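Side-chain contacts in laccase (Botrytis aclada, PDB 3SQR), which probably catalyses the copper-dependent oxidation of hydroquinone-type phenols with reduction of dioxygen to water, as a glycosylated multicopper oxidase: residues S87-N92 against S209-W214; Y70-E75 against I123-I128; I305-R310 against C526-H531. All blocks are in the same frame, centred on the assembly; numbering follows the deposited sequence. Where two conformers were deposited one is given.

Contact 1 (S87-N92 against S209-W214); sequences SAMTFN and SVFEIW. With NAG (2-acetamido-2-deoxy-beta-D-glucopyranose), chain B; NAG (2-acetamido-2-deoxy-beta-D-glucopyranose), chain G; NAG (2-acetamido-2-deoxy-beta-D-glucopyranose), chain C.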
loop_
_atom_site.group_PDB
_atom_site.type_symbol
_atom_site.label_atom_id
_atom_site.label_comp_id
_atom_site.label_asym_id
_atom_site.label_seq_id
_atom_site.Cartn_x
_atom_site.Cartn_y
_atom_site.Cartn_z
ATOM N N SER A 87 -22.726 -0.810 2.527
ATOM C CA SER A 87 -22.001 -1.278 3.662
ATOM C C SER A 87 -20.524 -0.884 3.477
ATOM O O SER A 87 -20.026 -0.701 2.363
ATOM C CB SER A 87 -22.081 -2.784 3.800
ATOM O OG SER A 87 -21.403 -3.450 2.710
ATOM N N ALA A 88 -19.856 -0.834 4.601
ATOM C CA ALA A 88 -18.394 -0.741 4.605
ATOM C C ALA A 88 -17.826 -1.374 5.830
ATOM O O ALA A 88 -18.493 -1.577 6.833
ATOM C CB ALA A 88 -17.923 0.727 4.467
ATOM N N MET A 89 -16.553 -1.713 5.750
ATOM C CA MET A 89 -15.761 -2.098 6.869
ATOM C C MET A 89 -14.736 -1.023 7.097
ATOM O O MET A 89 -13.905 -0.741 6.210
ATOM C CB MET A 89 -15.074 -3.428 6.621
ATOM C CG MET A 89 -16.051 -4.468 6.255
ATOM S SD MET A 89 -15.354 -6.126 6.260
ATOM C CE MET A 89 -16.769 -7.086 5.643
ATOM N N THR A 90 -14.834 -0.410 8.270
ATOM C CA THR A 90 -14.139 0.818 8.532
ATOM C C THR A 90 -13.355 0.772 9.829
ATOM O O THR A 90 -13.675 0.055 10.748
ATOM C CB THR A 90 -15.112 2.005 8.608
ATOM O OG1 THR A 90 -15.934 1.944 9.783
ATOM C CG2 THR A 90 -15.999 2.072 7.379
ATOM N N PHE A 91 -12.398 1.687 9.939
ATOM C CA PHE A 91 -11.884 2.098 11.201
ATOM C C PHE A 91 -12.741 3.279 11.636
ATOM O O PHE A 91 -12.740 4.380 11.019
ATOM C CB PHE A 91 -10.459 2.580 11.058
ATOM C CG PHE A 91 -9.515 1.511 10.596
ATOM C CD1 PHE A 91 -9.138 0.531 11.487
ATOM C CD2 PHE A 91 -9.042 1.483 9.293
ATOM C CE1 PHE A 91 -8.243 -0.452 11.130
ATOM C CE2 PHE A 91 -8.127 0.484 8.905
ATOM C CZ PHE A 91 -7.755 -0.468 9.820
ATOM N N ASN A 92 -13.484 3.081 12.698
ATOM C CA ASN A 92 -14.137 4.215 13.363
ATOM C C ASN A 92 -15.150 4.920 12.523
ATOM O O ASN A 92 -15.364 6.125 12.652
ATOM C CB ASN A 92 -13.057 5.180 13.903
ATOM C CG ASN A 92 -12.516 4.674 15.156
ATOM O OD1 ASN A 92 -11.763 3.691 15.156
ATOM N ND2 ASN A 92 -12.906 5.275 16.265
ATOM N N SER A 209 -20.381 -4.768 -1.210
ATOM C CA SER A 209 -19.199 -5.297 -0.535
ATOM C C SER A 209 -18.439 -6.128 -1.534
ATOM O O SER A 209 -19.009 -6.950 -2.239
ATOM C CB SER A 209 -19.577 -6.193 0.622
ATOM O OG SER A 209 -18.464 -6.863 1.255
ATOM N N VAL A 210 -17.129 -5.993 -1.492
ATOM C CA VAL A 210 -16.228 -6.795 -2.309
ATOM C C VAL A 210 -16.490 -8.281 -2.040
ATOM O O VAL A 210 -16.250 -9.155 -2.896
ATOM C CB VAL A 210 -14.739 -6.411 -1.956
ATOM C CG1 VAL A 210 -14.392 -6.769 -0.534
ATOM C CG2 VAL A 210 -13.761 -7.111 -2.861
ATOM N N PHE A 211 -16.877 -8.584 -0.820
ATOM C CA PHE A 211 -17.111 -9.981 -0.419
ATOM C C PHE A 211 -18.306 -10.608 -1.142
ATOM O O PHE A 211 -18.408 -11.856 -1.202
ATOM C CB PHE A 211 -17.247 -10.162 1.074
ATOM C CG PHE A 211 -16.003 -9.832 1.826
ATOM C CD1 PHE A 211 -14.945 -10.718 1.809
ATOM C CD2 PHE A 211 -15.887 -8.644 2.505
ATOM C CE1 PHE A 211 -13.793 -10.455 2.457
ATOM C CE2 PHE A 211 -14.714 -8.324 3.181
ATOM C CZ PHE A 211 -13.670 -9.251 3.186
ATOM N N GLU A 212 -19.176 -9.775 -1.686
ATOM C CA GLU A 212 -20.287 -10.272 -2.517
ATOM C C GLU A 212 -19.880 -10.647 -3.922
ATOM O O GLU A 212 -20.591 -11.419 -4.623
ATOM C CB GLU A 212 -21.394 -9.232 -2.541
ATOM C CG GLU A 212 -21.920 -9.099 -1.130
ATOM C CD GLU A 212 -23.369 -8.782 -1.007
ATOM O OE1 GLU A 212 -23.845 -7.896 -1.757
ATOM O OE2 GLU A 212 -23.994 -9.367 -0.076
ATOM N N ILE A 213 -18.744 -10.124 -4.368
ATOM C CA ILE A 213 -18.335 -10.318 -5.735
ATOM C C ILE A 213 -17.092 -11.192 -5.866
ATOM O O ILE A 213 -16.627 -11.439 -6.984
ATOM C CB ILE A 213 -18.200 -8.972 -6.451
ATOM C CG1 ILE A 213 -17.460 -7.977 -5.618
ATOM C CG2 ILE A 213 -19.607 -8.314 -6.596
ATOM C CD1 ILE A 213 -17.342 -6.597 -6.244
ATOM N N TRP A 214 -16.544 -11.649 -4.739
ATOM C CA TRP A 214 -15.320 -12.441 -4.772
ATOM C C TRP A 214 -15.562 -13.767 -5.489
ATOM O O TRP A 214 -14.713 -14.255 -6.241
ATOM C CB TRP A 214 -14.838 -12.691 -3.345
ATOM C CG TRP A 214 -13.922 -13.832 -3.126
ATOM C CD1 TRP A 214 -14.185 -14.921 -2.353
ATOM C CD2 TRP A 214 -12.618 -14.058 -3.691
ATOM N NE1 TRP A 214 -13.158 -15.787 -2.390
ATOM C CE2 TRP A 214 -12.164 -15.287 -3.191
ATOM C CE3 TRP A 214 -11.797 -13.352 -4.547
ATOM C CZ2 TRP A 214 -10.928 -15.823 -3.536
ATOM C CZ3 TRP A 214 -10.584 -13.908 -4.913
ATOM C CH2 TRP A 214 -10.143 -15.099 -4.360
HETATM C C1 NAG B . -19.804 -13.236 2.424
HETATM C C2 NAG B . -20.811 -12.513 1.572
HETATM C C3 NAG B . -21.664 -13.493 0.788
HETATM C C4 NAG B . -20.786 -14.572 0.121
HETATM C C5 NAG B . -19.828 -15.173 1.113
HETATM C C6 NAG B . -18.870 -16.254 0.574
HETATM C C7 NAG B . -21.655 -10.391 2.459
HETATM C C8 NAG B . -22.641 -9.741 3.409
HETATM N N2 NAG B . -21.655 -11.702 2.444
HETATM O O3 NAG B . -22.307 -12.733 -0.185
HETATM O O4 NAG B . -21.584 -15.623 -0.415
HETATM O O5 NAG B . -19.046 -14.082 1.619
HETATM O O6 NAG B . -18.204 -15.698 -0.517
HETATM O O7 NAG B . -20.932 -9.768 1.727
HETATM C C1 NAG G . -12.550 4.801 17.583
HETATM C C2 NAG G . -12.082 5.796 18.618
HETATM C C3 NAG G . -11.881 5.130 19.954
HETATM C C4 NAG G . -13.166 4.468 20.357
HETATM C C5 NAG G . -13.599 3.502 19.290
HETATM C C6 NAG G . -14.914 2.796 19.631
HETATM C C7 NAG G . -10.691 7.446 17.461
HETATM C C8 NAG G . -9.282 7.746 17.030
HETATM N N2 NAG G . -10.799 6.299 18.153
HETATM O O3 NAG G . -11.592 6.117 20.868
HETATM O O4 NAG G . -12.938 3.783 21.534
HETATM O O5 NAG G . -13.775 4.185 18.045
HETATM O O6 NAG G . -15.939 3.812 19.755
HETATM O O7 NAG G . -11.623 8.197 17.173
HETATM C C1 NAG C . -16.163 -11.824 6.101
HETATM C C2 NAG C . -16.254 -13.150 5.392
HETATM C C3 NAG C . -16.948 -13.178 4.040
HETATM C C4 NAG C . -18.303 -12.545 4.224
HETATM C C5 NAG C . -18.165 -11.193 4.962
HETATM C C6 NAG C . -19.500 -10.629 5.410
HETATM C C7 NAG C . -14.391 -14.454 6.369
HETATM C C8 NAG C . -13.074 -15.087 6.001
HETATM N N2 NAG C . -14.983 -13.834 5.334
HETATM O O3 NAG C . -16.997 -14.528 3.606
HETATM O O4 NAG C . -18.935 -12.269 3.011
HETATM O O5 NAG C . -17.439 -11.286 6.158
HETATM O O6 NAG C . -19.372 -9.234 5.557
HETATM O O7 NAG C . -14.827 -14.560 7.511
HETATM O O HOH W 1 -22.881 -4.928 0.117
#

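Contact 2 (Y70-E75 against I123-I128); sequences YWLSVE and IHWHGI. With CU (copper (II) ion), chain F; NAG (2-acetamido-2-deoxy-beta-D-glucopyranose), chain G; MAN (alpha-D-mannopyranose), chain D.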
loop_
_atom_site.group_PDB
_atom_site.type_symbol
_atom_site.label_atom_id
_atom_site.label_comp_id
_atom_site.label_asym_id
_atom_site.label_seq_id
_atom_site.Cartn_x
_atom_site.Cartn_y
_atom_site.Cartn_z
ATOM N N TYR A 70 -3.363 5.318 20.255
ATOM C CA TYR A 70 -4.553 5.394 19.439
ATOM C C TYR A 70 -5.448 4.232 19.772
ATOM O O TYR A 70 -4.976 3.148 20.090
ATOM C CB TYR A 70 -4.208 5.376 17.929
ATOM C CG TYR A 70 -3.601 6.612 17.381
ATOM C CD1 TYR A 70 -4.392 7.619 16.832
ATOM C CD2 TYR A 70 -2.246 6.777 17.375
ATOM C CE1 TYR A 70 -3.802 8.780 16.296
ATOM C CE2 TYR A 70 -1.671 7.898 16.868
ATOM C CZ TYR A 70 -2.432 8.898 16.340
ATOM O OH TYR A 70 -1.795 9.998 15.852
ATOM N N TRP A 71 -6.764 4.433 19.684
ATOM C CA TRP A 71 -7.726 3.376 19.827
ATOM C C TRP A 71 -8.484 3.294 18.524
ATOM O O TRP A 71 -9.030 4.283 18.081
ATOM C CB TRP A 71 -8.687 3.630 21.019
ATOM C CG TRP A 71 -8.130 3.318 22.334
ATOM C CD1 TRP A 71 -8.258 2.131 23.034
ATOM C CD2 TRP A 71 -7.339 4.177 23.132
ATOM N NE1 TRP A 71 -7.561 2.211 24.230
ATOM C CE2 TRP A 71 -7.002 3.465 24.311
ATOM C CE3 TRP A 71 -6.870 5.492 22.972
ATOM C CZ2 TRP A 71 -6.213 4.012 25.277
ATOM C CZ3 TRP A 71 -6.114 6.039 23.958
ATOM C CH2 TRP A 71 -5.801 5.312 25.101
ATOM N N LEU A 72 -8.486 2.146 17.883
ATOM C CA LEU A 72 -9.217 2.004 16.622
ATOM C C LEU A 72 -10.195 0.901 16.793
ATOM O O LEU A 72 -9.894 -0.154 17.349
ATOM C CB LEU A 72 -8.300 1.650 15.441
ATOM C CG LEU A 72 -7.253 2.694 15.035
ATOM C CD1 LEU A 72 -6.344 2.232 13.905
ATOM C CD2 LEU A 72 -7.980 3.956 14.677
ATOM N N SER A 73 -11.355 1.133 16.238
ATOM C CA SER A 73 -12.382 0.128 16.215
ATOM C C SER A 73 -12.687 -0.237 14.779
ATOM O O SER A 73 -13.048 0.599 13.948
ATOM C CB SER A 73 -13.617 0.650 16.951
ATOM O OG SER A 73 -14.746 -0.147 16.661
ATOM N N VAL A 74 -12.557 -1.525 14.482
ATOM C CA VAL A 74 -12.897 -2.044 13.187
ATOM C C VAL A 74 -14.374 -2.308 13.168
ATOM O O VAL A 74 -14.868 -3.124 13.944
ATOM C CB VAL A 74 -12.120 -3.302 12.835
ATOM C CG1 VAL A 74 -12.610 -3.914 11.525
ATOM C CG2 VAL A 74 -10.632 -2.939 12.800
ATOM N N GLU A 75 -15.051 -1.584 12.310
ATOM C CA GLU A 75 -16.510 -1.554 12.332
ATOM C C GLU A 75 -17.193 -1.908 11.063
ATOM O O GLU A 75 -16.697 -1.781 9.967
ATOM C CB GLU A 75 -16.984 -0.165 12.763
ATOM C CG GLU A 75 -16.286 0.289 14.003
ATOM C CD GLU A 75 -16.976 1.372 14.763
ATOM O OE1 GLU A 75 -17.604 2.277 14.160
ATOM O OE2 GLU A 75 -16.862 1.299 16.002
ATOM N N ILE A 123 -4.333 -5.775 11.074
ATOM C CA ILE A 123 -4.049 -4.459 10.496
ATOM C C ILE A 123 -2.587 -4.332 10.245
ATOM O O ILE A 123 -1.782 -4.479 11.172
ATOM C CB ILE A 123 -4.487 -3.335 11.419
ATOM C CG1 ILE A 123 -5.912 -3.538 11.874
ATOM C CG2 ILE A 123 -4.304 -1.906 10.716
ATOM C CD1 ILE A 123 -6.968 -3.802 10.842
ATOM N N HIS A 124 -2.264 -4.014 8.988
ATOM C CA HIS A 124 -0.924 -3.811 8.512
ATOM C C HIS A 124 -0.641 -2.285 8.326
ATOM O O HIS A 124 -1.457 -1.516 7.919
ATOM C CB HIS A 124 -0.704 -4.559 7.204
ATOM C CG HIS A 124 0.573 -4.217 6.518
ATOM N ND1 HIS A 124 1.806 -4.527 7.059
ATOM C CD2 HIS A 124 0.817 -3.670 5.301
ATOM C CE1 HIS A 124 2.757 -4.082 6.245
ATOM N NE2 HIS A 124 2.184 -3.585 5.159
ATOM N N TRP A 125 0.576 -1.937 8.653
ATOM C CA TRP A 125 1.065 -0.534 8.642
ATOM C C TRP A 125 1.987 -0.509 7.437
ATOM O O TRP A 125 3.114 -1.026 7.474
ATOM C CB TRP A 125 1.734 -0.223 9.998
ATOM C CG TRP A 125 0.961 -0.857 11.114
ATOM C CD1 TRP A 125 1.183 -2.110 11.679
ATOM C CD2 TRP A 125 -0.221 -0.359 11.724
ATOM N NE1 TRP A 125 0.205 -2.372 12.574
ATOM C CE2 TRP A 125 -0.694 -1.351 12.586
ATOM C CE3 TRP A 125 -1.002 0.809 11.540
ATOM C CZ2 TRP A 125 -1.857 -1.228 13.272
ATOM C CZ3 TRP A 125 -2.182 0.937 12.228
ATOM C CH2 TRP A 125 -2.605 -0.074 13.118
ATOM N N HIS A 126 1.451 -0.000 6.316
ATOM C CA HIS A 126 2.074 -0.238 5.047
ATOM C C HIS A 126 3.448 0.408 4.955
ATOM O O HIS A 126 3.628 1.592 5.089
ATOM C CB HIS A 126 1.134 0.090 3.877
ATOM C CG HIS A 126 1.728 -0.257 2.575
ATOM N ND1 HIS A 126 1.141 -1.121 1.700
ATOM C CD2 HIS A 126 2.845 0.206 1.967
ATOM C CE1 HIS A 126 1.880 -1.206 0.616
ATOM N NE2 HIS A 126 2.947 -0.442 0.766
ATOM N N GLY A 127 4.419 -0.412 4.581
ATOM C CA GLY A 127 5.761 0.033 4.346
ATOM C C GLY A 127 6.552 0.261 5.623
ATOM O O GLY A 127 7.723 0.630 5.556
ATOM N N ILE A 128 5.931 0.001 6.768
ATOM C CA ILE A 128 6.584 0.206 8.023
ATOM C C ILE A 128 7.534 -0.952 8.239
ATOM O O ILE A 128 7.120 -2.077 8.248
ATOM C CB ILE A 128 5.574 0.387 9.207
ATOM C CG1 ILE A 128 4.732 1.676 8.964
ATOM C CG2 ILE A 128 6.314 0.589 10.535
ATOM C CD1 ILE A 128 5.536 3.025 8.858
HETATM CU CU CU F . -0.427 -2.324 1.718
HETATM C C1 NAG G . -12.550 4.801 17.583
HETATM C C2 NAG G . -12.082 5.796 18.618
HETATM C C3 NAG G . -11.881 5.130 19.954
HETATM C C4 NAG G . -13.166 4.468 20.357
HETATM C C5 NAG G . -13.599 3.502 19.290
HETATM C C6 NAG G . -14.914 2.796 19.631
HETATM C C7 NAG G . -10.691 7.446 17.461
HETATM C C8 NAG G . -9.282 7.746 17.030
HETATM N N2 NAG G . -10.799 6.299 18.153
HETATM O O3 NAG G . -11.592 6.117 20.868
HETATM O O4 NAG G . -12.938 3.783 21.534
HETATM O O5 NAG G . -13.775 4.185 18.045
HETATM O O6 NAG G . -15.939 3.812 19.755
HETATM O O7 NAG G . -11.623 8.197 17.173
HETATM C C1 MAN D . -5.245 11.644 21.662
HETATM C C2 MAN D . -5.004 10.769 22.911
HETATM C C3 MAN D . -3.512 10.824 23.294
HETATM C C4 MAN D . -2.662 10.372 22.107
HETATM C C5 MAN D . -2.985 11.230 20.878
HETATM C C6 MAN D . -2.323 10.658 19.617
HETATM O O2 MAN D . -5.490 9.440 22.724
HETATM O O3 MAN D . -3.220 10.050 24.435
HETATM O O4 MAN D . -1.268 10.183 22.430
HETATM O O5 MAN D . -4.390 11.250 20.604
HETATM O O6 MAN D . -2.636 11.455 18.473
#

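Contact 3 (I305-R310 against C526-H531); sequences IGIGQR and CHIAWH. With CU (copper (II) ion), chain E; CU (copper (II) ion), chain F.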
loop_
_atom_site.group_PDB
_atom_site.type_symbol
_atom_site.label_atom_id
_atom_site.label_comp_id
_atom_site.label_asym_id
_atom_site.label_seq_id
_atom_site.Cartn_x
_atom_site.Cartn_y
_atom_site.Cartn_z
ATOM N N ILE A 305 0.832 5.680 -10.731
ATOM C CA ILE A 305 0.820 5.210 -9.341
ATOM C C ILE A 305 0.137 3.892 -9.298
ATOM O O ILE A 305 -1.078 3.746 -9.616
ATOM C CB ILE A 305 0.108 6.148 -8.328
ATOM C CG1 ILE A 305 0.475 7.617 -8.500
ATOM C CG2 ILE A 305 0.380 5.657 -6.860
ATOM C CD1 ILE A 305 -0.332 8.564 -7.606
ATOM N N GLY A 306 0.911 2.870 -8.985
ATOM C CA GLY A 306 0.347 1.564 -8.698
ATOM C C GLY A 306 -0.193 1.331 -7.291
ATOM O O GLY A 306 -0.020 2.131 -6.425
ATOM N N ILE A 307 -0.939 0.253 -7.110
ATOM C CA ILE A 307 -1.646 0.030 -5.871
ATOM C C ILE A 307 -0.676 -0.101 -4.712
ATOM O O ILE A 307 0.255 -0.889 -4.756
ATOM C CB ILE A 307 -2.555 -1.196 -5.877
ATOM C CG1 ILE A 307 -3.603 -1.092 -6.988
ATOM C CG2 ILE A 307 -3.290 -1.281 -4.494
ATOM C CD1 ILE A 307 -4.345 -2.382 -7.198
ATOM N N GLY A 308 -0.891 0.666 -3.691
ATOM C CA GLY A 308 -0.058 0.639 -2.497
ATOM C C GLY A 308 1.137 1.573 -2.563
ATOM O O GLY A 308 1.726 1.858 -1.498
ATOM N N GLN A 309 1.423 2.087 -3.759
ATOM C CA GLN A 309 2.403 3.129 -3.940
ATOM C C GLN A 309 1.930 4.482 -3.407
ATOM O O GLN A 309 0.721 4.786 -3.448
ATOM C CB GLN A 309 2.788 3.278 -5.393
ATOM C CG GLN A 309 3.575 2.155 -5.901
ATOM C CD GLN A 309 4.180 2.409 -7.260
ATOM O OE1 GLN A 309 3.563 3.060 -8.098
ATOM N NE2 GLN A 309 5.323 1.796 -7.521
ATOM N N ARG A 310 2.906 5.293 -2.927
ATOM C CA ARG A 310 2.700 6.632 -2.471
ATOM C C ARG A 310 3.648 7.463 -3.220
ATOM O O ARG A 310 4.706 6.988 -3.585
ATOM C CB ARG A 310 2.950 6.845 -0.957
ATOM C CG ARG A 310 1.932 6.151 -0.103
ATOM C CD ARG A 310 2.247 4.713 0.081
ATOM N NE ARG A 310 3.398 4.560 0.934
ATOM C CZ ARG A 310 4.206 3.492 0.958
ATOM N NH1 ARG A 310 4.066 2.507 0.100
ATOM N NH2 ARG A 310 5.191 3.459 1.842
ATOM N N CYS A 526 1.488 -9.430 -4.728
ATOM C CA CYS A 526 0.779 -8.459 -5.553
ATOM C C CYS A 526 -0.279 -7.769 -4.681
ATOM O O CYS A 526 -1.004 -8.438 -3.908
ATOM C CB CYS A 526 0.088 -9.155 -6.721
ATOM S SG CYS A 526 -0.748 -7.968 -7.700
ATOM N N HIS A 527 -0.357 -6.452 -4.790
ATOM C CA HIS A 527 -1.261 -5.650 -3.985
ATOM C C HIS A 527 -2.612 -5.458 -4.665
ATOM O O HIS A 527 -3.516 -4.777 -4.103
ATOM C CB HIS A 527 -0.644 -4.249 -3.676
ATOM C CG HIS A 527 -0.926 -3.752 -2.286
ATOM N ND1 HIS A 527 -2.201 -3.535 -1.843
ATOM C CD2 HIS A 527 -0.098 -3.402 -1.254
ATOM C CE1 HIS A 527 -2.160 -3.091 -0.597
ATOM N NE2 HIS A 527 -0.899 -3.017 -0.200
ATOM N N ILE A 528 -2.806 -6.059 -5.842
ATOM C CA ILE A 528 -4.147 -6.122 -6.427
ATOM C C ILE A 528 -4.891 -7.130 -5.531
ATOM O O ILE A 528 -4.458 -8.284 -5.400
ATOM C CB ILE A 528 -4.122 -6.568 -7.883
ATOM C CG1 ILE A 528 -3.471 -5.520 -8.784
ATOM C CG2 ILE A 528 -5.601 -6.902 -8.347
ATOM C CD1 ILE A 528 -3.145 -6.010 -10.237
ATOM N N ALA A 529 -5.919 -6.671 -4.829
ATOM C CA ALA A 529 -6.486 -7.444 -3.779
ATOM C C ALA A 529 -6.972 -8.791 -4.283
ATOM O O ALA A 529 -6.777 -9.784 -3.599
ATOM C CB ALA A 529 -7.649 -6.662 -3.044
ATOM N N TRP A 530 -7.587 -8.814 -5.469
ATOM C CA TRP A 530 -7.979 -10.094 -6.042
ATOM C C TRP A 530 -6.807 -11.029 -6.196
ATOM O O TRP A 530 -6.973 -12.217 -5.876
ATOM C CB TRP A 530 -8.672 -9.937 -7.376
ATOM C CG TRP A 530 -9.747 -8.897 -7.420
ATOM C CD1 TRP A 530 -9.784 -7.815 -8.205
ATOM C CD2 TRP A 530 -10.977 -8.905 -6.683
ATOM N NE1 TRP A 530 -10.952 -7.133 -8.025
ATOM C CE2 TRP A 530 -11.710 -7.814 -7.113
ATOM C CE3 TRP A 530 -11.567 -9.815 -5.792
ATOM C CZ2 TRP A 530 -12.988 -7.538 -6.627
ATOM C CZ3 TRP A 530 -12.806 -9.545 -5.307
ATOM C CH2 TRP A 530 -13.493 -8.400 -5.729
ATOM N N HIS A 531 -5.661 -10.508 -6.647
ATOM C CA HIS A 531 -4.485 -11.348 -6.925
ATOM C C HIS A 531 -3.876 -11.848 -5.637
ATOM O O HIS A 531 -3.539 -13.027 -5.524
ATOM C CB HIS A 531 -3.465 -10.584 -7.760
ATOM C CG HIS A 531 -3.973 -10.234 -9.129
ATOM N ND1 HIS A 531 -3.218 -9.592 -10.064
ATOM C CD2 HIS A 531 -5.193 -10.418 -9.701
ATOM C CE1 HIS A 531 -3.928 -9.418 -11.164
ATOM N NE2 HIS A 531 -5.129 -9.936 -10.972
HETATM CU CU CU E . -1.343 -8.986 -9.600
HETATM CU CU CU F . -0.427 -2.324 1.718
#

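Contact 1 (S87-N92 against S209-W214)
Met89 reaches from the edge strand 86-91 to the start of helix 210-217, where its terminal methyl meets the ring of Phe211. Beyond CG the Met89 chain is extended, with SD anti to CA about the CB-CG bond (chi2 -169°), so the thioether runs straight out from the strand and crosses the aromatic side chain at about a right angle. CE lies 3.4 Å from Phe211 CE2, approaching the ring obliquely, and Met89 SD stands 5.1 Å from the ring centroid in a Met-aromatic contact. Sugar extends the packing: O6 of the chain C NAG is 3.4 Å from Met89 CE, and O4 of the same residue is 3.3 Å from Phe211 CB.

Beside this apolar pair, Ser87 OG touches Ser209 CB at 3.9 Å. A water accepts from Ser209 N (2.8 Å) and makes a weak bond with Ser87 OG, linking the strand to the helix start. Ser209 OG takes the N-H of Phe211 at 3.1 Å and is also hydrogen-bonded to Asp177, so this oxygen is held by two bonds. Ser209 stands at the N-cap position, and the bond from Phe211 N is its capping bond, here at a helix start packed against an edge strand beneath N-linked sugar.

Contact 2 (Y70-E75 against I123-I128)
Two apolar pairs make this contact: Val74 with Ile123, and Leu72 with Trp125. Ile123 CD1 meets Val74 CG2 at 4.2 Å. In Val74 it is CG1 that stands opposite the backbone N (chi1 174°), leaving CG2, the branch beside that nitrogen, to do the touching. Leu72 has an extended outer chain, CD1 being anti to CA (chi2 177°), and presents this methyl close to the plane of the Trp125 indole at its edge. The touch is a loose one, 4.5 Å from Leu72 CD1 to Trp125 CH2. One indole face is occupied from within the same strand, with Ile123 CG2 lying 3.5 Å above it toward the rim.

Neighbouring residues of both segments serve other surroundings. Ser73 OG donates to Glu75 OE2 over 2.6 Å, meeting the carboxylate on its anti side and somewhat out of its plane, and also bonds to Asn115. On the other segment, His126 ND1 binds a copper ion at 2.0 Å, completed by His168 and His527, as expected of a type 3 centre. His124 is anchored through ND1 to the carbonyl of Asp137 and probably serves the type 2 copper.

Strands 67-79 and 123-125 belong to the two facing sheets of the first cupredoxin-like domain. Phe91 of strand 86-91 packs on Leu72, Val74 and Ile123, Ile110 and Val112 of strand 107-114 add to the same layer, and Ile100 of strand 100-103 touches both Leu72 and Trp125.

Contact 3 (I305-R310 against C526-H531)
A buried van der Waals contact joins the turn between strands 303-305 and 310-316, in the second cupredoxin-like domain, to the copper-binding segment that leads into helix 529-533 of the third. Ile307 carries most of it with two branches. Its CG2 sits 3.6 Å from His527 ND1, oblique to the imidazole, while the other branch runs extended (chi2 169°) to set CD1 3.6 Å from Ile528 CG1, those two side chains crossing at about a right angle. Gly308 brings its bare CA over one face of the His527 ring, 4.2 Å from CD2.

The turn, a type II turn from Gly306 to Gln309, is braced by Arg310, whose NH1 donates to Gly308 O at 2.9 Å, in the carbonyl plane, and whose guanidinium also forms a salt bridge with Asp500.

Within 526-531, Ile528 N donates to Cys526 SG (3.4 Å, 161°), a bond that probably tunes the thiolate of the copper ligand. Cys526 SG, His531 and His463 bind one copper; His527 NE2 binds another at 2.1 Å. Adjacent ligands of separate centres are the hallmark of the His-Cys-His segment that connects the type 1 copper with the trinuclear cluster in multicopper oxidases.

In the fold
All three contacts are largely buried, but contact 1 lies nearest the surface, under glycan and with a water at its margin, whereas contact 3 is the most central and sits between two copper ions. Contact 2 is purely aliphatic and aromatic, within one domain; contacts 1 and 3 join different domains. Contacts 1 and 2 share a sheet through neighbouring strands 86-91 and 67-79, where Asn92 OD1 is hydrogen-bonded to Ser73 N. Contacts 2 and 3 converge on one copper, bound by His126 and His527. Trp530 closes the circuit, packing on Val210, Ile213 and Trp214 of the helix in contact 1.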